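Local coordinates for putative curved DNA-binding protein (PDB 4IPA) that probably acts in ribosome biogenesis as an Arx1 protein built on the methionine aminopeptidase fold, and may bind DNA, at residues 29-34 and 122-127; 42-47 and 116-121; 51-56 and 106-111; 248-253 and 348-353. All blocks are in the same frame, centred on the assembly; numbering follows the deposited sequence.

Contact 1. Residues 29-34 and 122-127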
loop_
_atom_site.group_PDB
_atom_site.type_symbol
_atom_site.label_atom_id
_atom_site.label_comp_id
_atom_site.label_asym_id
_atom_site.label_seq_id
_atom_site.Cartn_x
_atom_site.Cartn_y
_atom_site.Cartn_z
ATOM N N TYR A 29 5.895 -12.178 9.932
ATOM C CA TYR A 29 5.141 -11.007 9.508
ATOM C C TYR A 29 5.376 -9.872 10.488
ATOM O O TYR A 29 5.652 -8.748 10.087
ATOM C CB TYR A 29 3.651 -11.313 9.443
ATOM C CG TYR A 29 3.192 -11.921 8.147
ATOM C CD1 TYR A 29 3.244 -11.197 6.965
ATOM C CD2 TYR A 29 2.676 -13.202 8.105
ATOM C CE1 TYR A 29 2.817 -11.738 5.791
ATOM C CE2 TYR A 29 2.241 -13.757 6.921
ATOM C CZ TYR A 29 2.321 -13.016 5.772
ATOM O OH TYR A 29 1.893 -13.548 4.596
ATOM N N LYS A 30 5.286 -10.168 11.780
ATOM C CA LYS A 30 5.454 -9.122 12.791
ATOM C C LYS A 30 6.860 -8.514 12.800
ATOM O O LYS A 30 7.025 -7.313 13.019
ATOM C CB LYS A 30 5.095 -9.633 14.192
ATOM C CG LYS A 30 5.280 -8.592 15.287
ATOM C CD LYS A 30 4.119 -7.605 15.296
ATOM C CE LYS A 30 4.373 -6.447 16.242
ATOM N NZ LYS A 30 3.432 -5.335 15.969
ATOM N N THR A 31 7.878 -9.337 12.574
ATOM C CA THR A 31 9.234 -8.815 12.504
ATOM C C THR A 31 9.346 -7.866 11.316
ATOM O O THR A 31 9.957 -6.806 11.407
ATOM C CB THR A 31 10.274 -9.930 12.309
ATOM O OG1 THR A 31 10.088 -10.947 13.291
ATOM C CG2 THR A 31 11.670 -9.350 12.446
ATOM N N ALA A 32 8.764 -8.278 10.192
ATOM C CA ALA A 32 8.714 -7.438 9.007
ATOM C C ALA A 32 7.991 -6.111 9.260
ATOM O O ALA A 32 8.448 -5.072 8.819
ATOM C CB ALA A 32 8.060 -8.191 7.856
ATOM N N ALA A 33 6.864 -6.163 9.962
ATOM C CA ALA A 33 6.076 -4.976 10.264
ATOM C C ALA A 33 6.846 -3.978 11.120
ATOM O O ALA A 33 6.824 -2.786 10.859
ATOM C CB ALA A 33 4.787 -5.369 10.964
ATOM N N GLN A 34 7.508 -4.468 12.156
ATOM C CA GLN A 34 8.267 -3.589 13.029
ATOM C C GLN A 34 9.366 -2.898 12.234
ATOM O O GLN A 34 9.608 -1.708 12.414
ATOM C CB GLN A 34 8.859 -4.364 14.210
ATOM C CG GLN A 34 7.837 -4.776 15.264
ATOM C CD GLN A 34 8.481 -5.525 16.426
ATOM O OE1 GLN A 34 8.916 -6.671 16.283
ATOM N NE2 GLN A 34 8.568 -4.867 17.574
ATOM N N ALA A 122 9.153 -4.461 4.340
ATOM C CA ALA A 122 10.129 -5.517 4.527
ATOM C C ALA A 122 9.501 -6.900 4.470
ATOM O O ALA A 122 8.277 -7.063 4.493
ATOM C CB ALA A 122 10.862 -5.347 5.857
ATOM N N GLN A 123 10.379 -7.894 4.496
ATOM C CA GLN A 123 10.070 -9.244 4.086
ATOM C C GLN A 123 10.970 -10.201 4.893
ATOM O O GLN A 123 12.197 -10.091 4.832
ATOM C CB GLN A 123 10.407 -9.291 2.594
ATOM C CG GLN A 123 10.145 -10.517 1.897
ATOM C CD GLN A 123 11.237 -11.527 2.091
ATOM O OE1 GLN A 123 11.090 -12.435 2.903
ATOM N NE2 GLN A 123 12.337 -11.399 1.324
ATOM N N ILE A 124 10.372 -11.109 5.668
ATOM C CA ILE A 124 11.141 -12.175 6.344
ATOM C C ILE A 124 10.657 -13.580 5.979
ATOM O O ILE A 124 9.515 -13.936 6.253
ATOM C CB ILE A 124 11.146 -12.063 7.896
ATOM C CG1 ILE A 124 12.010 -10.898 8.361
ATOM C CG2 ILE A 124 11.727 -13.345 8.513
ATOM C CD1 ILE A 124 11.239 -9.669 8.598
ATOM N N ASP A 125 11.552 -14.371 5.394
ATOM C CA ASP A 125 11.279 -15.742 4.969
ATOM C C ASP A 125 10.059 -15.827 4.069
ATOM O O ASP A 125 9.286 -16.781 4.142
ATOM C CB ASP A 125 11.138 -16.688 6.164
ATOM C CG ASP A 125 11.107 -18.166 5.746
ATOM O OD1 ASP A 125 11.796 -18.539 4.774
ATOM O OD2 ASP A 125 10.397 -18.962 6.398
ATOM N N GLY A 126 9.892 -14.812 3.223
ATOM C CA GLY A 126 8.834 -14.790 2.234
ATOM C C GLY A 126 7.541 -14.208 2.760
ATOM O O GLY A 126 6.543 -14.186 2.053
ATOM N N TYR A 127 7.554 -13.737 4.002
ATOM C CA TYR A 127 6.368 -13.109 4.582
ATOM C C TYR A 127 6.565 -11.596 4.685
ATOM O O TYR A 127 7.339 -11.099 5.516
ATOM C CB TYR A 127 6.005 -13.749 5.937
ATOM C CG TYR A 127 5.817 -15.258 5.814
ATOM C CD1 TYR A 127 4.722 -15.784 5.139
ATOM C CD2 TYR A 127 6.760 -16.144 6.320
ATOM C CE1 TYR A 127 4.547 -17.151 4.998
ATOM C CE2 TYR A 127 6.599 -17.529 6.182
ATOM C CZ TYR A 127 5.493 -18.020 5.521
ATOM O OH TYR A 127 5.320 -19.379 5.366
#
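Tyr29, Thr31 and Ala32 of helix 23-46 pack on the end of strand 115-124 and the turn after it, a buried helix-on-sheet contact in the pita-bread fold of the M24 family. Apolar and aromatic surfaces carry it. The axes of helix 29-34 and strand 122-124 run nearly antiparallel (154°) and approach to 7.0 Å, a closeness helped by the small Ala32, whose CB meets Ile124 CD1 at 3.6 Å. That same Ile124 CD1 is pressed tightly onto the helix backbone, 3.3 Å from Ala32 N, and also touches Thr31 CB. The hydroxyl of Thr31 is engaged by Thr27 O one turn earlier.

At the other end the two tyrosines cross. Tyr29 has its CG beside the backbone N and opposite the carbonyl carbon (chi1 -86°), which brings the ring under Tyr127 CB; this methylene stands 3.6 Å from the Tyr29 ring centroid, a CH-pi contact over the face. The rings themselves are oblique, their planes at 53°, with Tyr29 OH at the edge of the Tyr127 ring, 3.6 Å from Tyr127 CD1. A serine in place of Tyr29 would probably leave the Tyr127 methylene without the face it rests on and its ring freer to turn. Tyr127 closes a type I' turn begun at Ile124; Gln123, just before it, accepts from Gly126 N through OE1 at 2.7 Å, the donor standing above the amide carbonyl plane.

Ser36 OG, further along the helix, links both sides through Ala32 O and Ala122 N. Ala32 also touches Thr129 of strand 127-136, while Tyr29 reaches Ile359 of strand 355-360, so the helix touches strands of both sheets.

Contact 2. Residues 42-47 and 116-121; sequences EVSKLC and IKIQLG
The packing of helix 23-46 on the three-stranded antiparallel sheet of the M24 fold is continued here by Val43, Ser44 and Cys47, which face Ile116, Ile118 and Leu120 of the central strand. The axes of helix 42-46 and strand 116-121 run nearly antiparallel (152°) and lie 9.7 Å apart; valine, isoleucine and leucine side chains, with Cys47 SG, bridge the interval.

Ile118 is the hub, touching the helical segment with both of its branches. Its CG2 meets Val43 CG1 at 3.7 Å, the two side chains passing antiparallel. Its longer branch carries CD1 to the end of the helix, where, with chi2 turned to 133°, away from a staggered value, it lies 3.8 Å from Ser44 OG and 4.0 Å from Cys47 SG. Val43 divides its methyls: CG1 lies opposite the backbone N (chi1 173°) and serves Ile118, while CG2 approaches Leu120 CD2 at 4.1 Å. Cys47 SG extends the patch more loosely to Ile116 CG2. An alanine at Ile118 is likely to open a gap under the last turn of the helix, leaving Val43 CG1 and Cys47 SG without their shared neighbour. Ser44 OG brings little polarity to the interface, since it is hydrogen-bonded to Leu40 O within the helix.

The alternate residues of the strand serve its other face, where Lys117 NZ is gripped by the carbonyl oxygens of Pro89, Ala90, Pro115 and Val342. On the helix side, Ile135 of strand 127-136 touches both Cys47 and Ile118, Val87 of strand 79-88 touches Ile116, and helix 53-69 contributes Ile56 against Val43 and Met64 against Leu120.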
loop_
_atom_site.group_PDB
_atom_site.type_symbol
_atom_site.label_atom_id
_atom_site.label_comp_id
_atom_site.label_asym_id
_atom_site.label_seq_id
_atom_site.Cartn_x
_atom_site.Cartn_y
_atom_site.Cartn_z
ATOM N N GLU A 42 11.312 6.923 10.019
ATOM C CA GLU A 42 12.556 7.596 9.656
ATOM C C GLU A 42 12.452 8.269 8.305
ATOM O O GLU A 42 12.974 9.351 8.114
ATOM C CB GLU A 42 13.749 6.632 9.661
ATOM C CG GLU A 42 14.121 6.086 11.032
ATOM C CD GLU A 42 14.518 7.180 12.031
ATOM O OE1 GLU A 42 14.649 8.362 11.630
ATOM O OE2 GLU A 42 14.706 6.853 13.226
ATOM N N VAL A 43 11.779 7.622 7.359
ATOM C CA VAL A 43 11.593 8.219 6.041
ATOM C C VAL A 43 10.654 9.428 6.091
ATOM O O VAL A 43 10.892 10.414 5.403
ATOM C CB VAL A 43 11.088 7.194 4.995
ATOM C CG1 VAL A 43 10.740 7.896 3.677
ATOM C CG2 VAL A 43 12.137 6.136 4.747
ATOM N N SER A 44 9.599 9.358 6.907
ATOM C CA SER A 44 8.646 10.468 7.004
ATOM C C SER A 44 9.326 11.742 7.523
ATOM O O SER A 44 8.997 12.846 7.101
ATOM C CB SER A 44 7.429 10.107 7.882
ATOM O OG SER A 44 6.717 8.970 7.388
ATOM N N LYS A 45 10.273 11.585 8.441
ATOM C CA LYS A 45 11.021 12.728 8.967
ATOM C C LYS A 45 11.886 13.405 7.893
ATOM O O LYS A 45 12.154 14.594 7.972
ATOM C CB LYS A 45 11.885 12.290 10.156
ATOM C CG LYS A 45 11.081 12.059 11.432
ATOM C CD LYS A 45 11.809 11.165 12.432
ATOM C CE LYS A 45 13.116 11.775 12.918
ATOM N NZ LYS A 45 13.770 10.885 13.930
ATOM N N LEU A 46 12.321 12.644 6.891
ATOM C CA LEU A 46 13.115 13.219 5.809
ATOM C C LEU A 46 12.264 13.996 4.808
ATOM O O LEU A 46 12.805 14.766 4.015
ATOM C CB LEU A 46 13.933 12.143 5.075
ATOM C CG LEU A 46 14.874 11.283 5.935
ATOM C CD1 LEU A 46 15.558 10.190 5.100
ATOM C CD2 LEU A 46 15.913 12.143 6.644
ATOM N N CYS A 47 10.942 13.804 4.836
ATOM C CA CYS A 47 10.082 14.409 3.816
ATOM C C CYS A 47 9.716 15.862 4.112
ATOM O O CYS A 47 8.543 16.198 4.276
ATOM C CB CYS A 47 8.820 13.572 3.578
ATOM S SG CYS A 47 9.164 11.930 2.912
ATOM N N ILE A 116 2.052 13.632 0.585
ATOM C CA ILE A 116 3.104 12.743 0.114
ATOM C C ILE A 116 2.798 11.327 0.572
ATOM O O ILE A 116 2.580 11.095 1.769
ATOM C CB ILE A 116 4.494 13.151 0.712
ATOM C CG1 ILE A 116 4.823 14.619 0.399
ATOM C CG2 ILE A 116 5.592 12.225 0.220
ATOM C CD1 ILE A 116 4.729 14.952 -1.074
ATOM N N LYS A 117 2.781 10.385 -0.369
ATOM C CA LYS A 117 2.545 8.979 -0.056
ATOM C C LYS A 117 3.871 8.288 0.130
ATOM O O LYS A 117 4.713 8.301 -0.756
ATOM C CB LYS A 117 1.752 8.266 -1.159
ATOM C CG LYS A 117 0.281 8.533 -1.123
ATOM C CD LYS A 117 -0.002 9.999 -1.413
ATOM C CE LYS A 117 0.345 10.352 -2.859
ATOM N NZ LYS A 117 -0.036 11.770 -3.169
ATOM N N ILE A 118 4.051 7.697 1.297
ATOM C CA ILE A 118 5.255 6.952 1.578
ATOM C C ILE A 118 4.868 5.490 1.751
ATOM O O ILE A 118 4.143 5.120 2.677
ATOM C CB ILE A 118 5.958 7.500 2.813
ATOM C CG1 ILE A 118 6.221 8.999 2.617
ATOM C CG2 ILE A 118 7.268 6.750 3.056
ATOM C CD1 ILE A 118 5.849 9.848 3.799
ATOM N N GLN A 119 5.311 4.674 0.811
ATOM C CA GLN A 119 4.984 3.261 0.799
ATOM C C GLN A 119 6.274 2.475 0.684
ATOM O O GLN A 119 7.108 2.732 -0.196
ATOM C CB GLN A 119 4.037 2.937 -0.356
ATOM C CG GLN A 119 3.739 1.454 -0.565
ATOM C CD GLN A 119 2.523 1.257 -1.480
ATOM O OE1 GLN A 119 2.388 0.239 -2.170
ATOM N NE2 GLN A 119 1.634 2.248 -1.483
ATOM N N LEU A 120 6.439 1.522 1.588
ATOM C CA LEU A 120 7.640 0.715 1.615
ATOM C C LEU A 120 7.321 -0.535 2.398
ATOM O O LEU A 120 6.231 -0.656 2.945
ATOM C CB LEU A 120 8.776 1.492 2.282
ATOM C CG LEU A 120 8.529 2.022 3.693
ATOM C CD1 LEU A 120 8.895 0.976 4.735
ATOM C CD2 LEU A 120 9.341 3.312 3.919
ATOM N N GLY A 121 8.254 -1.471 2.452
ATOM C CA GLY A 121 8.038 -2.647 3.266
ATOM C C GLY A 121 9.169 -3.642 3.293
ATOM O O GLY A 121 10.025 -3.673 2.397
#

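Contact 3. Residues 51-56 and 106-111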
loop_
_atom_site.group_PDB
_atom_site.type_symbol
_atom_site.label_atom_id
_atom_site.label_comp_id
_atom_site.label_asym_id
_atom_site.label_seq_id
_atom_site.Cartn_x
_atom_site.Cartn_y
_atom_site.Cartn_z
ATOM N N ALA A 51 13.536 18.761 0.090
ATOM C CA ALA A 51 14.263 17.491 0.002
ATOM C C ALA A 51 14.056 16.870 -1.370
ATOM O O ALA A 51 12.967 16.929 -1.925
ATOM C CB ALA A 51 13.830 16.509 1.101
ATOM N N LYS A 52 15.122 16.283 -1.899
ATOM C CA LYS A 52 15.081 15.577 -3.163
ATOM C C LYS A 52 14.535 14.167 -2.963
ATOM O O LYS A 52 15.075 13.389 -2.172
ATOM C CB LYS A 52 16.490 15.502 -3.751
ATOM C CG LYS A 52 17.163 16.849 -3.907
ATOM C CD LYS A 52 18.662 16.711 -4.112
ATOM C CE LYS A 52 18.986 15.961 -5.396
ATOM N NZ LYS A 52 20.456 15.750 -5.544
ATOM N N ILE A 53 13.483 13.836 -3.702
ATOM C CA ILE A 53 12.883 12.517 -3.619
ATOM C C ILE A 53 13.888 11.371 -3.771
ATOM O O ILE A 53 13.809 10.381 -3.033
ATOM C CB ILE A 53 11.717 12.361 -4.633
ATOM C CG1 ILE A 53 10.557 13.262 -4.219
ATOM C CG2 ILE A 53 11.225 10.926 -4.683
ATOM C CD1 ILE A 53 9.358 13.195 -5.149
ATOM N N ILE A 54 14.822 11.485 -4.715
ATOM C CA ILE A 54 15.750 10.381 -4.945
ATOM C C ILE A 54 16.644 10.124 -3.731
ATOM O O ILE A 54 17.040 8.987 -3.479
ATOM C CB ILE A 54 16.620 10.545 -6.226
ATOM C CG1 ILE A 54 17.282 9.210 -6.582
ATOM C CG2 ILE A 54 17.699 11.587 -6.036
ATOM C CD1 ILE A 54 17.025 8.772 -7.972
ATOM N N ASP A 55 16.955 11.179 -2.981
ATOM C CA ASP A 55 17.756 11.040 -1.779
ATOM C C ASP A 55 16.992 10.296 -0.688
ATOM O O ASP A 55 17.552 9.433 -0.004
ATOM C CB ASP A 55 18.209 12.410 -1.267
ATOM C CG ASP A 55 19.265 13.041 -2.154
ATOM O OD1 ASP A 55 19.868 12.314 -2.976
ATOM O OD2 ASP A 55 19.495 14.261 -2.022
ATOM N N ILE A 56 15.718 10.642 -0.527
ATOM C CA ILE A 56 14.858 9.995 0.457
ATOM C C ILE A 56 14.683 8.498 0.178
ATOM O O ILE A 56 14.848 7.678 1.079
ATOM C CB ILE A 56 13.485 10.682 0.528
ATOM C CG1 ILE A 56 13.662 12.198 0.683
ATOM C CG2 ILE A 56 12.676 10.123 1.691
ATOM C CD1 ILE A 56 12.372 12.998 0.585
ATOM N N ALA A 106 15.248 12.945 -11.025
ATOM C CA ALA A 106 16.055 12.779 -9.816
ATOM C C ALA A 106 16.291 14.094 -9.071
ATOM O O ALA A 106 16.845 14.094 -7.974
ATOM C CB ALA A 106 17.392 12.098 -10.134
ATOM N N ALA A 107 15.862 15.207 -9.659
ATOM C CA ALA A 107 16.004 16.516 -9.017
ATOM C C ALA A 107 14.676 17.002 -8.441
ATOM O O ALA A 107 14.612 18.060 -7.815
ATOM C CB ALA A 107 16.567 17.552 -10.000
ATOM N N THR A 108 13.616 16.233 -8.670
ATOM C CA THR A 108 12.309 16.521 -8.074
ATOM C C THR A 108 12.414 16.683 -6.550
ATOM O O THR A 108 13.017 15.850 -5.864
ATOM C CB THR A 108 11.308 15.394 -8.363
ATOM O OG1 THR A 108 11.283 15.115 -9.766
ATOM C CG2 THR A 108 9.907 15.776 -7.879
ATOM N N GLU A 109 11.813 17.742 -6.026
ATOM C CA GLU A 109 11.854 18.005 -4.591
ATOM C C GLU A 109 10.460 18.014 -3.976
ATOM O O GLU A 109 9.470 18.360 -4.640
ATOM C CB GLU A 109 12.549 19.350 -4.293
ATOM C CG GLU A 109 13.903 19.521 -4.972
ATOM C CD GLU A 109 14.639 20.786 -4.539
ATOM O OE1 GLU A 109 13.982 21.818 -4.252
ATOM O OE2 GLU A 109 15.885 20.739 -4.476
ATOM N N ILE A 110 10.400 17.653 -2.699
ATOM C CA ILE A 110 9.175 17.744 -1.916
ATOM C C ILE A 110 8.658 19.186 -1.934
ATOM O O ILE A 110 9.392 20.120 -1.616
ATOM C CB ILE A 110 9.426 17.332 -0.437
ATOM C CG1 ILE A 110 10.047 15.938 -0.358
ATOM C CG2 ILE A 110 8.128 17.401 0.377
ATOM C CD1 ILE A 110 9.173 14.854 -0.974
ATOM N N GLN A 111 7.396 19.352 -2.310
ATOM C CA GLN A 111 6.739 20.651 -2.298
ATOM C C GLN A 111 5.949 20.840 -1.000
ATOM O O GLN A 111 5.226 19.946 -0.570
ATOM C CB GLN A 111 5.785 20.758 -3.486
ATOM C CG GLN A 111 6.442 20.474 -4.814
ATOM C CD GLN A 111 7.555 21.454 -5.105
ATOM O OE1 GLN A 111 7.315 22.653 -5.223
ATOM N NE2 GLN A 111 8.784 20.952 -5.204
HETATM O O HOH W 1 14.522 13.500 -6.440
#
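Ile53 and Thr108 run alongside one another in the same direction, Ile53 CD1 resting 3.8 Å from Thr108 CG2, whereas Ile110 comes across both Ile53 and Ile56 at about a right angle. The CD1 of Ile110 thereby abuts Ile53 CG1, and its CG1 meets Ile56 CD1 at 3.9 Å, so that one isoleucine wedges against two from the first turn of helix 53-69. Ile54 faces another way: with CG1 opposite the backbone N (chi1 -165°), its CG2 is directed at Ala106 O, only 3.3 Å off, and its CD1 at the methyl of Ala106. Lys52 and Glu109 are turned obliquely to each other, and their charged ends stay apart, 6.9 Å between Lys52 NZ and Glu109 OE2; Lys52 NZ instead makes a long salt bridge, 3.9 Å, to Asp55 OD2 of its own segment.

The backbones form a single bridge at Lys52 and Glu109, flanked by two hydrogen bonds. Ile110 N donates to Ala51 O at 2.8 Å, almost in line with the carbonyl bond, and Ile53 N to Thr108 O at 3.0 Å. Thr108 O takes a second bond from a water, which also accepts from Ile54 N at 2.7 Å and gives a weak bond to Ala106 O. Amides at the start of a helix lack partners in the preceding turn; here a loop carbonyl and a bound water serve Ile53 and Ile54. Lys52 occupies the N-cap position.

The loop between strands 79-88 and 115-124 is thus fastened to the beginning of helix 53-69. Val87 of strand 79-88 touches Ile53, Ile56 and Ile110, and Val43 and Leu46 of helix 23-46 close on Ile56.

Contact 4. Residues 248-253 and 348-353; sequences GDVWGV and TIAITK
Trp251 and Ile349 form the hydrogen-bonded pair at the centre of this antiparallel strand pairing, part of the five-stranded sheet of the pita-bread fold. Their bonds are reciprocal: Ile349 N reaches Trp251 O at 2.8 Å, and Trp251 N reaches Ile349 O at 3.1 Å, the latter tilted from the carbonyl plane. Towards Gly248, Ile351 N is taken by Asp249 O at 2.9 Å, and Ile351 O receives Gly248 N at 2.8 Å, so the pairing extends past the start of strand 250-258. Val250 and Gly252, in the non-hydrogen-bonded pairs with Ala350 and Thr348, turn their backbone groups outward to Phe220 and Trp218 of strand 210-220. Thr348 and Ala350 do likewise towards Gly360 and Thr357 of strand 355-360. Both strands are therefore interior to the sheet, with backbone partners along each side.

The polar side chains are also engaged. Asp249 OD2 is met on its anti side, from out of the carboxylate plane, by Trp251 NE1 at 3.1 Å, with an N-H...O angle of 158°, and it further holds Lys229 NZ in a salt bridge and the backbone N of Glu246. The charge of Lys229 probably helps to keep Asp249 ionised. The bond to NE1 helps to fix the rotation of the indole. Thr348 OG1 is bonded to Ile130 O, which ties this sheet to strand 127-136 of the other one.

Apolar contacts cover the side of the sheet that carries Trp251 and Ile349. Ile351 CD1 lies obliquely to the indole, 3.9 Å from Trp251 CD1, and Ile349 CD1 closes on Val253 CG2 at 3.6 Å.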
loop_
_atom_site.group_PDB
_atom_site.type_symbol
_atom_site.label_atom_id
_atom_site.label_comp_id
_atom_site.label_asym_id
_atom_site.label_seq_id
_atom_site.Cartn_x
_atom_site.Cartn_y
_atom_site.Cartn_z
ATOM N N GLY A 248 -7.424 -16.814 9.141
ATOM C CA GLY A 248 -6.230 -17.447 8.590
ATOM C C GLY A 248 -5.515 -16.608 7.524
ATOM O O GLY A 248 -4.353 -16.862 7.210
ATOM N N ASP A 249 -6.202 -15.608 6.969
ATOM C CA ASP A 249 -5.647 -14.781 5.886
ATOM C C ASP A 249 -4.734 -13.656 6.385
ATOM O O ASP A 249 -4.972 -13.060 7.444
ATOM C CB ASP A 249 -6.765 -14.094 5.098
ATOM C CG ASP A 249 -7.517 -15.025 4.145
ATOM O OD1 ASP A 249 -7.171 -16.219 4.001
ATOM O OD2 ASP A 249 -8.470 -14.519 3.514
ATOM N N VAL A 250 -3.702 -13.348 5.603
ATOM C CA VAL A 250 -3.069 -12.033 5.692
ATOM C C VAL A 250 -3.308 -11.200 4.414
ATOM O O VAL A 250 -3.140 -11.691 3.283
ATOM C CB VAL A 250 -1.567 -12.129 6.016
ATOM C CG1 VAL A 250 -0.918 -10.762 5.901
ATOM C CG2 VAL A 250 -1.374 -12.698 7.412
ATOM N N TRP A 251 -3.703 -9.939 4.608
ATOM C CA TRP A 251 -4.004 -9.037 3.503
ATOM C C TRP A 251 -3.206 -7.732 3.537
ATOM O O TRP A 251 -2.945 -7.161 4.602
ATOM C CB TRP A 251 -5.477 -8.658 3.523
ATOM C CG TRP A 251 -6.416 -9.710 3.092
ATOM C CD1 TRP A 251 -6.817 -10.799 3.815
ATOM C CD2 TRP A 251 -7.128 -9.762 1.850
ATOM N NE1 TRP A 251 -7.710 -11.539 3.091
ATOM C CE2 TRP A 251 -7.933 -10.920 1.883
ATOM C CE3 TRP A 251 -7.171 -8.934 0.713
ATOM C CZ2 TRP A 251 -8.770 -11.286 0.826
ATOM C CZ3 TRP A 251 -7.997 -9.287 -0.338
ATOM C CH2 TRP A 251 -8.793 -10.462 -0.273
ATOM N N GLY A 252 -2.853 -7.246 2.351
ATOM C CA GLY A 252 -2.394 -5.878 2.197
ATOM C C GLY A 252 -3.604 -5.028 1.835
ATOM O O GLY A 252 -4.074 -5.039 0.700
ATOM N N VAL A 253 -4.135 -4.303 2.811
ATOM C CA VAL A 253 -5.364 -3.564 2.603
ATOM C C VAL A 253 -5.082 -2.108 2.231
ATOM O O VAL A 253 -4.457 -1.369 3.014
ATOM C CB VAL A 253 -6.253 -3.578 3.866
ATOM C CG1 VAL A 253 -7.526 -2.750 3.616
ATOM C CG2 VAL A 253 -6.594 -5.028 4.288
ATOM N N THR A 348 -1.044 -3.760 6.375
ATOM C CA THR A 348 -0.986 -5.219 6.307
ATOM C C THR A 348 -1.670 -5.811 7.538
ATOM O O THR A 348 -1.251 -5.548 8.659
ATOM C CB THR A 348 0.463 -5.711 6.211
ATOM O OG1 THR A 348 1.016 -5.282 4.960
ATOM C CG2 THR A 348 0.514 -7.264 6.300
ATOM N N ILE A 349 -2.733 -6.581 7.332
ATOM C CA ILE A 349 -3.497 -7.139 8.449
ATOM C C ILE A 349 -3.438 -8.656 8.549
ATOM O O ILE A 349 -3.149 -9.355 7.577
ATOM C CB ILE A 349 -4.997 -6.792 8.365
ATOM C CG1 ILE A 349 -5.625 -7.502 7.159
ATOM C CG2 ILE A 349 -5.212 -5.274 8.367
ATOM C CD1 ILE A 349 -7.117 -7.293 7.011
ATOM N N ALA A 350 -3.753 -9.151 9.742
ATOM C CA ALA A 350 -4.002 -10.569 9.942
ATOM C C ALA A 350 -5.442 -10.780 10.412
ATOM O O ALA A 350 -5.963 -10.016 11.224
ATOM C CB ALA A 350 -3.024 -11.149 10.943
ATOM N N ILE A 351 -6.080 -11.808 9.873
ATOM C CA ILE A 351 -7.425 -12.163 10.256
ATOM C C ILE A 351 -7.349 -13.430 11.079
ATOM O O ILE A 351 -6.929 -14.468 10.579
ATOM C CB ILE A 351 -8.306 -12.407 9.026
ATOM C CG1 ILE A 351 -8.194 -11.212 8.063
ATOM C CG2 ILE A 351 -9.744 -12.650 9.457
ATOM C CD1 ILE A 351 -9.156 -11.231 6.860
ATOM N N THR A 352 -7.723 -13.344 12.351
ATOM C CA THR A 352 -7.714 -14.521 13.211
ATOM C C THR A 352 -9.062 -14.686 13.901
ATOM O O THR A 352 -9.983 -13.884 13.708
ATOM C CB THR A 352 -6.655 -14.406 14.325
ATOM O OG1 THR A 352 -7.060 -13.391 15.257
ATOM C CG2 THR A 352 -5.290 -14.055 13.758
ATOM N N LYS A 353 -9.139 -15.732 14.720
ATOM C CA LYS A 353 -10.254 -16.009 15.618
ATOM C C LYS A 353 -10.820 -14.746 16.222
ATOM O O LYS A 353 -12.034 -14.566 16.304
ATOM C CB LYS A 353 -9.728 -16.843 16.782
ATOM C CG LYS A 353 -10.266 -18.232 16.887
ATOM C CD LYS A 353 -9.428 -19.011 17.894
ATOM C CE LYS A 353 -9.190 -18.194 19.155
ATOM N NZ LYS A 353 -8.260 -18.885 20.096
#

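Contacts 1 and 2 lie on the same helix-strand pair, 23-46 with 115-124, their centres 18 Å apart. Contact 3 is nested within the loop closed by contact 2, and contact 2 within that of contact 1, all in the part of the chain related to M24 metallopeptidases; contact 4 follows in series. Contacts 2 and 3, 12 Å apart between centres, touch where Val43 meets Ile56, so helices 23-46 and 53-69 pack as neighbours. Contact 4 belongs to the five-stranded sheet and touches contact 1 through Val250 and Tyr29; it lies across the chain's centre from contact 3. Helix 23-46 thus connects two sheets, illustrating how a compact fold is assembled from sequence-distant pairings.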